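Local coordinates for protein glypican-1 (PDB 4YWT) that carries heparan sulfate chains at the cell surface and through them binds alpha-4(V) collagen and takes part in Schwann cell myelination, at residues A[89-94]-A[389-394]; A[216-221]-A[301-306]; A[222-227]-A[460-465]; A[291-296]-A[383-388]. The protein carries 3 engineered substitutions. All coordinates share one frame; numbering follows the deposited sequence.

The four contacts lie in the elongated helical core protein of glypican-1. Contacts 1 and 4 share a calcium ion and its three bound waters. Their centres are about 13 Å apart, and Gln389 CA of contact 1 lies 3.8 Å from Leu293 CD2 of contact 4. Contacts 2 and 3 follow each other on helix 204-236, with centres about 14 Å apart; there Phe303 CZ packs 3.8 Å from Phe222 CB. Contact 4 also meets contact 3, with Met462 CG 3.6 Å from Leu292 CD1. Contacts 1 and 2 are the most distant pair, their centres about 28 Å apart. In contact 2 the side chain of Ala219 is about 13 Å from a bound N-acetylglucosamine.

Contact 1 of 4, residues A[89-94]-A[389-394]; sequences RDSSRV and QDFWIS. With CA (calcium ion), chain F.
Phe391 reaches from the start of helix 391-404 to Ser91 and Ser92 on the long helix 70-129. Its CB points toward that helix. CG is anti to the backbone N (chi1 -173°), which carries the ring out toward helix 70-129. On the way, CD2 lies over the centre of the Trp392 ring, 3.6 Å above its plane. At the far end, CE1 is 3.9 Å from Ser91 OG, an oblique approach to the ring. CZ lies 4.4 Å from Ser92 N, which sits at the ring edge near its plane. The touch is small and purely van der Waals, and the nearest CA atoms, of Ser92 and Phe391, are still 9.5 Å apart.

Just before the phenylalanine, Asp390 grips a calcium ion with both carboxylate oxygens, OD1 and OD2 each 2.4 Å from the metal. Three waters and the Asp387 carbonyl oxygen complete the coordination. Asp390 O also accepts from Ser394 N at 2.8 Å and Ile393 N at 3.2 Å, so one residue serves both the metal and the first helical turn. Around the contact, Trp392 packs edge-to-face with Trp289 of helix 286-299, and both Trp392 and Ser92 touch Val233 of helix 204-236.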
# COMPACT_ATOMS: atom_id res chain seq x y z
N ARG A 89 -1.44 -5.19 16.02
CA ARG A 89 -1.03 -3.82 15.71
C ARG A 89 0.46 -3.74 15.40
O ARG A 89 0.90 -2.81 14.72
CB ARG A 89 -1.38 -2.86 16.85
CG ARG A 89 -1.54 -1.42 16.38
CD ARG A 89 -1.61 -0.43 17.53
NE ARG A 89 -2.10 -1.04 18.75
CZ ARG A 89 -3.27 -0.74 19.32
NH1 ARG A 89 -4.06 0.17 18.76
NH2 ARG A 89 -3.64 -1.34 20.44
N ASP A 90 1.23 -4.70 15.89
CA ASP A 90 2.65 -4.78 15.53
C ASP A 90 2.80 -5.13 14.05
O ASP A 90 3.51 -4.44 13.30
CB ASP A 90 3.38 -5.81 16.39
CG ASP A 90 3.88 -5.22 17.70
OD1 ASP A 90 3.39 -4.15 18.10
OD2 ASP A 90 4.78 -5.83 18.32
N SER A 91 2.13 -6.21 13.63
CA SER A 91 2.16 -6.61 12.22
C SER A 91 1.70 -5.46 11.31
O SER A 91 2.36 -5.10 10.31
CB SER A 91 1.30 -7.85 12.00
OG SER A 91 1.69 -8.55 10.84
N SER A 92 0.56 -4.87 11.69
CA SER A 92 0.03 -3.71 10.99
C SER A 92 1.06 -2.59 10.90
O SER A 92 1.20 -1.96 9.86
CB SER A 92 -1.24 -3.20 11.69
OG SER A 92 -1.70 -2.01 11.07
N ARG A 93 1.78 -2.36 11.99
CA ARG A 93 2.80 -1.32 12.03
C ARG A 93 3.92 -1.60 11.04
O ARG A 93 4.41 -0.69 10.36
CB ARG A 93 3.36 -1.16 13.44
CG ARG A 93 2.83 0.05 14.18
CD ARG A 93 3.09 -0.03 15.67
NE ARG A 93 2.46 1.08 16.38
CZ ARG A 93 2.40 1.19 17.70
NH1 ARG A 93 2.93 0.25 18.47
NH2 ARG A 93 1.81 2.24 18.26
N VAL A 94 4.33 -2.87 10.96
CA VAL A 94 5.32 -3.26 9.96
C VAL A 94 4.84 -2.93 8.55
O VAL A 94 5.53 -2.23 7.78
CB VAL A 94 5.65 -4.77 10.06
CG1 VAL A 94 6.47 -5.22 8.86
CG2 VAL A 94 6.38 -5.07 11.36
N GLN A 389 0.31 -9.10 -0.70
CA GLN A 389 -1.02 -9.19 -1.29
C GLN A 389 -1.89 -10.18 -0.53
O GLN A 389 -3.12 -10.13 -0.62
CB GLN A 389 -0.93 -9.59 -2.77
CG GLN A 389 -0.13 -10.86 -3.02
CD GLN A 389 -0.05 -11.21 -4.49
OE1 GLN A 389 -0.76 -10.64 -5.32
NE2 GLN A 389 0.82 -12.15 -4.83
N ASP A 390 -1.25 -11.07 0.22
CA ASP A 390 -1.96 -12.11 0.97
C ASP A 390 -2.22 -11.71 2.41
O ASP A 390 -2.72 -12.52 3.20
CB ASP A 390 -1.17 -13.42 0.93
CG ASP A 390 0.25 -13.28 1.50
OD1 ASP A 390 0.58 -12.23 2.09
OD2 ASP A 390 1.03 -14.25 1.37
N PHE A 391 -1.86 -10.48 2.75
CA PHE A 391 -1.81 -10.01 4.14
C PHE A 391 -3.05 -10.35 4.97
O PHE A 391 -2.97 -11.05 5.99
CB PHE A 391 -1.59 -8.50 4.15
CG PHE A 391 -1.37 -7.93 5.52
CD1 PHE A 391 -0.18 -8.16 6.19
CD2 PHE A 391 -2.34 -7.15 6.13
CE1 PHE A 391 0.04 -7.64 7.46
CE2 PHE A 391 -2.13 -6.62 7.39
CZ PHE A 391 -0.94 -6.87 8.06
N TRP A 392 -4.20 -9.87 4.50
CA TRP A 392 -5.44 -9.91 5.26
C TRP A 392 -5.95 -11.32 5.55
O TRP A 392 -6.75 -11.51 6.46
CB TRP A 392 -6.51 -9.10 4.52
CG TRP A 392 -6.08 -7.70 4.29
CD1 TRP A 392 -5.76 -7.12 3.09
CD2 TRP A 392 -5.88 -6.69 5.28
NE1 TRP A 392 -5.39 -5.81 3.28
CE2 TRP A 392 -5.46 -5.52 4.62
CE3 TRP A 392 -6.03 -6.66 6.67
CZ2 TRP A 392 -5.18 -4.34 5.30
CZ3 TRP A 392 -5.76 -5.49 7.35
CH2 TRP A 392 -5.33 -4.34 6.66
N ILE A 393 -5.50 -12.29 4.77
CA ILE A 393 -5.87 -13.68 5.03
C ILE A 393 -4.70 -14.47 5.59
O ILE A 393 -4.88 -15.57 6.11
CB ILE A 393 -6.38 -14.38 3.76
CG1 ILE A 393 -5.24 -14.58 2.77
CG2 ILE A 393 -7.53 -13.59 3.14
CD1 ILE A 393 -5.56 -15.56 1.69
N SER A 394 -3.50 -13.92 5.49
CA SER A 394 -2.32 -14.58 6.02
C SER A 394 -2.14 -14.23 7.49
O SER A 394 -1.33 -14.85 8.18
CB SER A 394 -1.06 -14.20 5.24
OG SER A 394 -0.64 -12.89 5.55
CA CA F . 2.85 -12.87 2.00
O HOH W 1 2.60 -13.53 4.29
O HOH W 2 2.34 -11.48 3.88
O HOH W 3 2.68 -13.05 -0.37

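Contact 2 of 4, residues A[216-221]-A[301-306]; sequences FVAARS and DKFWGT
The Phe303 ring presents an edge to the backbone of helix 204-236 where Ala218 passes into Ala219. Ala218 C and O lie at that edge, near the ring plane, and Phe303 CE1 comes to 3.5 Å from Ala218 C. Ala219 N is equally near CE1 but approaches obliquely. The methyl of Ala218 points toward the loop, and its CB lies 3.6 Å from Phe303 CD1. Ala219 CB is turned more to the flank and is 4.4 Å from CE1. CG of Phe303 lies anti to its carbonyl carbon (chi1 -68°), an orientation that swings the ring in to the helix.

This is a loop-on-helix contact in the mainly helical glypican core. Residues 301-306 belong to the connection between helices 286-299 and 316-328, and the small alanines probably let the loop come close. CA of Ala218 and CA of Lys302 are 6.0 Å apart.

Lys302 meets the same alanine through the base of its side chain, CB to Ala218 CB at 3.7 Å. Its chain then bends at chi2 (-50°) and turns off to a cation-pi contact with Tyr470. Lys302 O accepts a hydrogen bond from Arg214 NH2. The Phe303 ring also packs edge-to-face with Phe110 of helix 70-129 and touches Leu374 and Val378 of helix 373-387.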
# COMPACT_ATOMS: atom_id res chain seq x y z
N PHE A 216 3.03 10.49 -16.60
CA PHE A 216 2.73 11.33 -15.44
C PHE A 216 1.47 10.87 -14.69
O PHE A 216 1.45 10.85 -13.46
CB PHE A 216 2.61 12.80 -15.85
CG PHE A 216 3.93 13.51 -15.93
CD1 PHE A 216 4.51 14.03 -14.78
CD2 PHE A 216 4.61 13.63 -17.13
CE1 PHE A 216 5.73 14.68 -14.84
CE2 PHE A 216 5.83 14.28 -17.19
CZ PHE A 216 6.39 14.80 -16.05
N VAL A 217 0.44 10.47 -15.44
CA VAL A 217 -0.76 9.95 -14.80
C VAL A 217 -0.46 8.57 -14.22
O VAL A 217 -1.02 8.19 -13.18
CB VAL A 217 -1.97 9.88 -15.77
CG1 VAL A 217 -1.77 8.82 -16.84
CG2 VAL A 217 -3.26 9.61 -15.00
N ALA A 218 0.45 7.83 -14.86
CA ALA A 218 0.89 6.55 -14.30
C ALA A 218 1.52 6.76 -12.92
O ALA A 218 1.11 6.15 -11.93
CB ALA A 218 1.87 5.87 -15.24
N ALA A 219 2.51 7.64 -12.87
CA ALA A 219 3.22 7.97 -11.64
C ALA A 219 2.28 8.45 -10.54
O ALA A 219 2.31 7.95 -9.40
CB ALA A 219 4.29 9.02 -11.91
N ARG A 220 1.44 9.42 -10.90
CA ARG A 220 0.49 9.99 -9.96
C ARG A 220 -0.45 8.93 -9.39
O ARG A 220 -0.70 8.89 -8.19
CB ARG A 220 -0.33 11.10 -10.62
CG ARG A 220 -1.26 11.82 -9.66
CD ARG A 220 -2.59 12.15 -10.32
NE ARG A 220 -2.44 13.10 -11.42
CZ ARG A 220 -3.30 13.20 -12.43
NH1 ARG A 220 -4.36 12.40 -12.48
NH2 ARG A 220 -3.09 14.08 -13.39
N SER A 221 -0.98 8.08 -10.27
CA SER A 221 -1.91 7.04 -9.85
C SER A 221 -1.23 6.02 -8.94
O SER A 221 -1.83 5.52 -7.99
CB SER A 221 -2.52 6.35 -11.06
OG SER A 221 -3.23 7.28 -11.87
N ASP A 301 4.40 -0.40 -15.42
CA ASP A 301 4.87 -0.63 -16.78
C ASP A 301 4.77 0.64 -17.61
O ASP A 301 5.57 0.88 -18.52
CB ASP A 301 4.08 -1.76 -17.44
CG ASP A 301 4.40 -3.12 -16.86
OD1 ASP A 301 5.51 -3.28 -16.30
OD2 ASP A 301 3.55 -4.03 -16.96
N LYS A 302 3.77 1.47 -17.29
CA LYS A 302 3.48 2.68 -18.05
C LYS A 302 4.46 3.81 -17.76
O LYS A 302 4.37 4.88 -18.37
CB LYS A 302 2.05 3.14 -17.78
CG LYS A 302 0.99 2.16 -18.24
CD LYS A 302 1.24 1.73 -19.68
CE LYS A 302 0.03 1.03 -20.27
NZ LYS A 302 0.22 0.71 -21.71
N PHE A 303 5.38 3.58 -16.83
CA PHE A 303 6.39 4.59 -16.51
C PHE A 303 7.33 4.79 -17.70
O PHE A 303 7.93 5.86 -17.85
CB PHE A 303 7.19 4.20 -15.26
CG PHE A 303 6.38 4.21 -13.99
CD1 PHE A 303 5.07 4.67 -13.98
CD2 PHE A 303 6.94 3.77 -12.80
CE1 PHE A 303 4.34 4.68 -12.81
CE2 PHE A 303 6.21 3.78 -11.63
CZ PHE A 303 4.91 4.23 -11.63
N TRP A 304 7.45 3.77 -18.53
CA TRP A 304 8.26 3.84 -19.74
C TRP A 304 7.44 3.55 -20.99
O TRP A 304 6.31 3.08 -20.91
CB TRP A 304 9.42 2.85 -19.68
CG TRP A 304 10.30 2.99 -18.48
CD1 TRP A 304 11.42 3.76 -18.37
CD2 TRP A 304 10.14 2.32 -17.23
NE1 TRP A 304 11.96 3.62 -17.11
CE2 TRP A 304 11.20 2.74 -16.39
CE3 TRP A 304 9.20 1.42 -16.72
CZ2 TRP A 304 11.34 2.28 -15.09
CZ3 TRP A 304 9.35 0.96 -15.42
CH2 TRP A 304 10.41 1.40 -14.62
N GLY A 305 8.03 3.85 -22.15
CA GLY A 305 7.44 3.47 -23.42
C GLY A 305 7.98 2.12 -23.85
O GLY A 305 8.71 1.47 -23.11
N THR A 306 7.61 1.69 -25.06
CA THR A 306 8.04 0.40 -25.58
C THR A 306 9.27 0.49 -26.48
O THR A 306 9.76 -0.53 -26.98
CB THR A 306 6.91 -0.28 -26.36
OG1 THR A 306 6.46 0.59 -27.41
CG2 THR A 306 5.74 -0.60 -25.44

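Contact 3 of 4, residues A[222-227]-A[460-465]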
# COMPACT_ATOMS: atom_id res chain seq x y z
N PHE A 222 0.03 5.70 -9.25
CA PHE A 222 0.78 4.76 -8.43
C PHE A 222 0.98 5.32 -7.02
O PHE A 222 0.67 4.66 -6.01
CB PHE A 222 2.14 4.45 -9.08
CG PHE A 222 2.97 3.47 -8.30
CD1 PHE A 222 2.71 2.11 -8.39
CD2 PHE A 222 4.01 3.89 -7.50
CE1 PHE A 222 3.47 1.20 -7.68
CE2 PHE A 222 4.78 2.99 -6.80
CZ PHE A 222 4.51 1.64 -6.89
N VAL A 223 1.48 6.55 -6.94
CA VAL A 223 1.70 7.21 -5.65
C VAL A 223 0.39 7.31 -4.85
O VAL A 223 0.35 6.98 -3.65
CB VAL A 223 2.31 8.62 -5.85
CG1 VAL A 223 2.12 9.47 -4.61
CG2 VAL A 223 3.78 8.50 -6.22
N GLN A 224 -0.68 7.73 -5.52
CA GLN A 224 -2.01 7.79 -4.93
C GLN A 224 -2.43 6.43 -4.36
O GLN A 224 -2.99 6.36 -3.27
CB GLN A 224 -3.04 8.25 -5.96
CG GLN A 224 -3.50 9.69 -5.78
CD GLN A 224 -4.26 10.21 -6.98
OE1 GLN A 224 -4.47 9.49 -7.96
NE2 GLN A 224 -4.69 11.46 -6.91
N GLY A 225 -2.15 5.37 -5.11
CA GLY A 225 -2.44 4.02 -4.67
C GLY A 225 -1.69 3.65 -3.41
O GLY A 225 -2.26 3.07 -2.48
N LEU A 226 -0.40 3.99 -3.36
CA LEU A 226 0.38 3.75 -2.15
C LEU A 226 -0.24 4.47 -0.95
O LEU A 226 -0.38 3.90 0.14
CB LEU A 226 1.83 4.19 -2.34
CG LEU A 226 2.68 3.32 -3.26
CD1 LEU A 226 4.03 3.98 -3.52
CD2 LEU A 226 2.87 1.93 -2.67
N GLY A 227 -0.62 5.73 -1.17
CA GLY A 227 -1.27 6.51 -0.13
C GLY A 227 -2.55 5.86 0.38
O GLY A 227 -2.78 5.77 1.59
N LYS A 460 -11.79 0.04 -3.94
CA LYS A 460 -12.52 0.01 -5.21
C LYS A 460 -12.25 1.25 -6.06
O LYS A 460 -11.87 1.15 -7.24
CB LYS A 460 -14.03 -0.11 -4.97
CG LYS A 460 -14.50 -1.43 -4.40
CD LYS A 460 -16.02 -1.52 -4.49
CE LYS A 460 -16.57 -2.65 -3.64
NZ LYS A 460 -18.06 -2.55 -3.52
N ILE A 461 -12.44 2.41 -5.45
CA ILE A 461 -12.27 3.69 -6.15
C ILE A 461 -10.85 3.86 -6.70
O ILE A 461 -10.67 4.18 -7.89
CB ILE A 461 -12.60 4.87 -5.22
CG1 ILE A 461 -14.09 4.84 -4.86
CG2 ILE A 461 -12.24 6.19 -5.89
CD1 ILE A 461 -14.46 5.77 -3.72
N MET A 462 -9.85 3.65 -5.85
CA MET A 462 -8.46 3.79 -6.27
C MET A 462 -8.14 2.81 -7.39
O MET A 462 -7.46 3.16 -8.36
CB MET A 462 -7.51 3.60 -5.09
CG MET A 462 -6.06 3.95 -5.39
SD MET A 462 -5.83 5.69 -5.82
CE MET A 462 -5.27 5.53 -7.51
N THR A 463 -8.63 1.58 -7.26
CA THR A 463 -8.41 0.56 -8.28
C THR A 463 -8.97 0.99 -9.62
O THR A 463 -8.30 0.87 -10.65
CB THR A 463 -9.06 -0.78 -7.89
OG1 THR A 463 -8.55 -1.21 -6.62
CG2 THR A 463 -8.75 -1.85 -8.94
N ASN A 464 -10.21 1.50 -9.61
CA ASN A 464 -10.81 2.03 -10.83
C ASN A 464 -9.96 3.14 -11.43
O ASN A 464 -9.69 3.15 -12.64
CB ASN A 464 -12.23 2.54 -10.55
CG ASN A 464 -13.19 1.42 -10.23
OD1 ASN A 464 -13.04 0.29 -10.71
ND2 ASN A 464 -14.20 1.72 -9.41
N ARG A 465 -9.53 4.07 -10.58
CA ARG A 465 -8.62 5.14 -11.01
C ARG A 465 -7.39 4.59 -11.72
O ARG A 465 -6.95 5.14 -12.73
CB ARG A 465 -8.17 5.99 -9.82
CG ARG A 465 -9.18 7.02 -9.33
CD ARG A 465 -8.46 8.13 -8.58
NE ARG A 465 -9.37 9.06 -7.93
CZ ARG A 465 -9.56 9.12 -6.61
NH1 ARG A 465 -8.89 8.30 -5.81
NH2 ARG A 465 -10.41 10.00 -6.10
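Gln224 and Gly225 form the face of helix 204-236 that receives Met462 from helix 450-471. The first residue to touch is Gln224. Its CB lies 3.8 Å from Met462 SD and equally near the CE methyl, and the two side chains cross at about a right angle. Beyond CG the glutamine is extended, and OE1 comes 4.3 Å from Arg465 CD.

Gly225 follows. Its CA is 3.7 Å from Met462 CG, and CA of Gly225 and CA of Met462 are the nearest such pair, 6.2 Å apart. With no side chain on the glycine, the methionine lies directly on the helix backbone, and SD is 3.8 Å from Gly225 N. Met462 CG is anti to its backbone N (chi1 -171°). Bends at chi2 and chi3 then fold the sulfur and methyl back over Gln224.

The two segments run nearly antiparallel, at 167°, with axes 10.0 Å apart. Met462 bridges most of the distance between this antiparallel helix pair of the glypican core. Helix 286-299 lies next to both: Met462 and Thr463 touch its Leu292, and Phe222 touches its Ile299. Val223 and Leu226 point away from helix 450-471 and pack on Leu103 of helix 70-129.

Contact 4 of 4, residues A[291-296]-A[383-388]; sequences NLLDSM and AQLRDV. With CA (calcium ion), chain F.
The part of helix 373-387 that supplies a calcium ligand packs here on helix 286-299. Leu293 carries the contact. Its CD2 methyl points at the backbone, 3.3 Å from Leu385 O. The same methyl lies 4.2 Å from Leu385 CD2 and 4.0 Å from Val388 CG2. Leu293 and Val388 cross at about a right angle. One methyl thus touches two apolar side chains and a carbonyl oxygen. With chi1 -73° placing CG of Leu385 and chi2 -171° turning its branches, CD1 reaches Met296 CB at 4.3 Å, one turn along from Leu293.

The pairing belongs to the helical bundle of the glypican core, with the calcium site close by on the same stretch of chain. Asp387 binds the metal through its backbone oxygen, O to calcium 2.4 Å. Its carboxylate stays farther off, with OD1 3.9 Å from the ion. One of the three calcium waters also donates to Arg386 O at 3.2 Å, a second link between metal and backbone.

Val388 O accepts a hydrogen bond from Trp289 NE1 of helix 286-299. The Val388 side chain also touches Leu95 and Met98 of helix 70-129, while Leu292 touches Leu459 of helix 450-471, and Ser295 touches Leu466 there.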
# COMPACT_ATOMS: atom_id res chain seq x y z
N ASN A 291 -6.96 -6.62 -5.80
CA ASN A 291 -7.25 -5.87 -7.02
C ASN A 291 -6.40 -4.61 -7.12
O ASN A 291 -5.75 -4.35 -8.15
CB ASN A 291 -8.74 -5.49 -7.07
CG ASN A 291 -9.63 -6.66 -7.42
OD1 ASN A 291 -9.20 -7.61 -8.08
ND2 ASN A 291 -10.88 -6.60 -6.99
N LEU A 292 -6.39 -3.84 -6.03
CA LEU A 292 -5.61 -2.61 -5.98
C LEU A 292 -4.14 -2.89 -6.22
O LEU A 292 -3.52 -2.24 -7.07
CB LEU A 292 -5.78 -1.90 -4.64
CG LEU A 292 -5.09 -0.53 -4.63
CD1 LEU A 292 -5.76 0.38 -5.64
CD2 LEU A 292 -5.09 0.10 -3.25
N LEU A 293 -3.58 -3.84 -5.49
CA LEU A 293 -2.16 -4.14 -5.61
C LEU A 293 -1.82 -4.68 -7.00
O LEU A 293 -0.73 -4.42 -7.52
CB LEU A 293 -1.72 -5.14 -4.53
CG LEU A 293 -1.17 -4.52 -3.25
CD1 LEU A 293 -2.25 -3.76 -2.49
CD2 LEU A 293 -0.54 -5.58 -2.36
N ASP A 294 -2.75 -5.40 -7.60
CA ASP A 294 -2.57 -5.89 -8.97
C ASP A 294 -2.49 -4.73 -9.96
O ASP A 294 -1.58 -4.67 -10.79
CB ASP A 294 -3.71 -6.83 -9.37
CG ASP A 294 -3.33 -8.29 -9.24
OD1 ASP A 294 -2.42 -8.60 -8.44
OD2 ASP A 294 -3.94 -9.13 -9.93
N SER A 295 -3.44 -3.79 -9.86
CA SER A 295 -3.44 -2.64 -10.76
C SER A 295 -2.22 -1.75 -10.51
O SER A 295 -1.74 -1.06 -11.41
CB SER A 295 -4.74 -1.84 -10.61
OG SER A 295 -4.78 -1.14 -9.38
N MET A 296 -1.72 -1.76 -9.28
CA MET A 296 -0.55 -0.97 -8.91
C MET A 296 0.73 -1.58 -9.46
O MET A 296 1.65 -0.87 -9.85
CB MET A 296 -0.46 -0.82 -7.39
CG MET A 296 -1.32 0.30 -6.83
SD MET A 296 -0.90 0.72 -5.12
CE MET A 296 -1.26 -0.82 -4.30
N ALA A 383 8.24 -6.49 -5.73
CA ALA A 383 8.54 -7.57 -4.79
C ALA A 383 7.74 -7.39 -3.50
O ALA A 383 7.04 -8.31 -3.06
CB ALA A 383 10.03 -7.62 -4.49
N GLN A 384 7.84 -6.20 -2.91
CA GLN A 384 7.16 -5.92 -1.65
C GLN A 384 5.64 -6.00 -1.75
O GLN A 384 4.97 -6.37 -0.78
CB GLN A 384 7.56 -4.53 -1.13
CG GLN A 384 8.95 -4.47 -0.51
CD GLN A 384 9.05 -5.22 0.81
OE1 GLN A 384 8.04 -5.70 1.35
NE2 GLN A 384 10.26 -5.31 1.35
N LEU A 385 5.10 -5.66 -2.91
CA LEU A 385 3.65 -5.68 -3.11
C LEU A 385 3.14 -7.09 -3.38
O LEU A 385 2.07 -7.46 -2.91
CB LEU A 385 3.25 -4.74 -4.25
CG LEU A 385 3.34 -3.25 -3.92
CD1 LEU A 385 2.72 -2.41 -5.03
CD2 LEU A 385 2.68 -2.95 -2.59
N ARG A 386 3.91 -7.87 -4.13
CA ARG A 386 3.57 -9.27 -4.33
C ARG A 386 3.70 -10.02 -3.01
O ARG A 386 3.03 -11.04 -2.80
CB ARG A 386 4.47 -9.92 -5.39
CG ARG A 386 4.20 -9.46 -6.81
CD ARG A 386 5.07 -10.22 -7.80
NE ARG A 386 5.60 -9.35 -8.85
CZ ARG A 386 5.04 -9.18 -10.04
NH1 ARG A 386 3.91 -9.82 -10.35
NH2 ARG A 386 5.59 -8.37 -10.93
N ASP A 387 4.55 -9.51 -2.12
CA ASP A 387 4.78 -10.16 -0.84
C ASP A 387 3.65 -9.95 0.17
O ASP A 387 3.42 -10.79 1.04
CB ASP A 387 6.10 -9.67 -0.24
CG ASP A 387 6.46 -10.40 1.04
OD1 ASP A 387 6.46 -11.65 1.03
OD2 ASP A 387 6.73 -9.73 2.05
N VAL A 388 2.94 -8.83 0.06
CA VAL A 388 1.91 -8.49 1.04
C VAL A 388 0.49 -8.50 0.47
O VAL A 388 -0.43 -7.97 1.10
CB VAL A 388 2.18 -7.10 1.67
CG1 VAL A 388 3.54 -7.08 2.35
CG2 VAL A 388 2.09 -6.01 0.61
CA CA F . 2.85 -12.87 2.00
O HOH W 3 2.68 -13.05 -0.37
O HOH W 1 2.60 -13.53 4.29
O HOH W 2 2.34 -11.48 3.88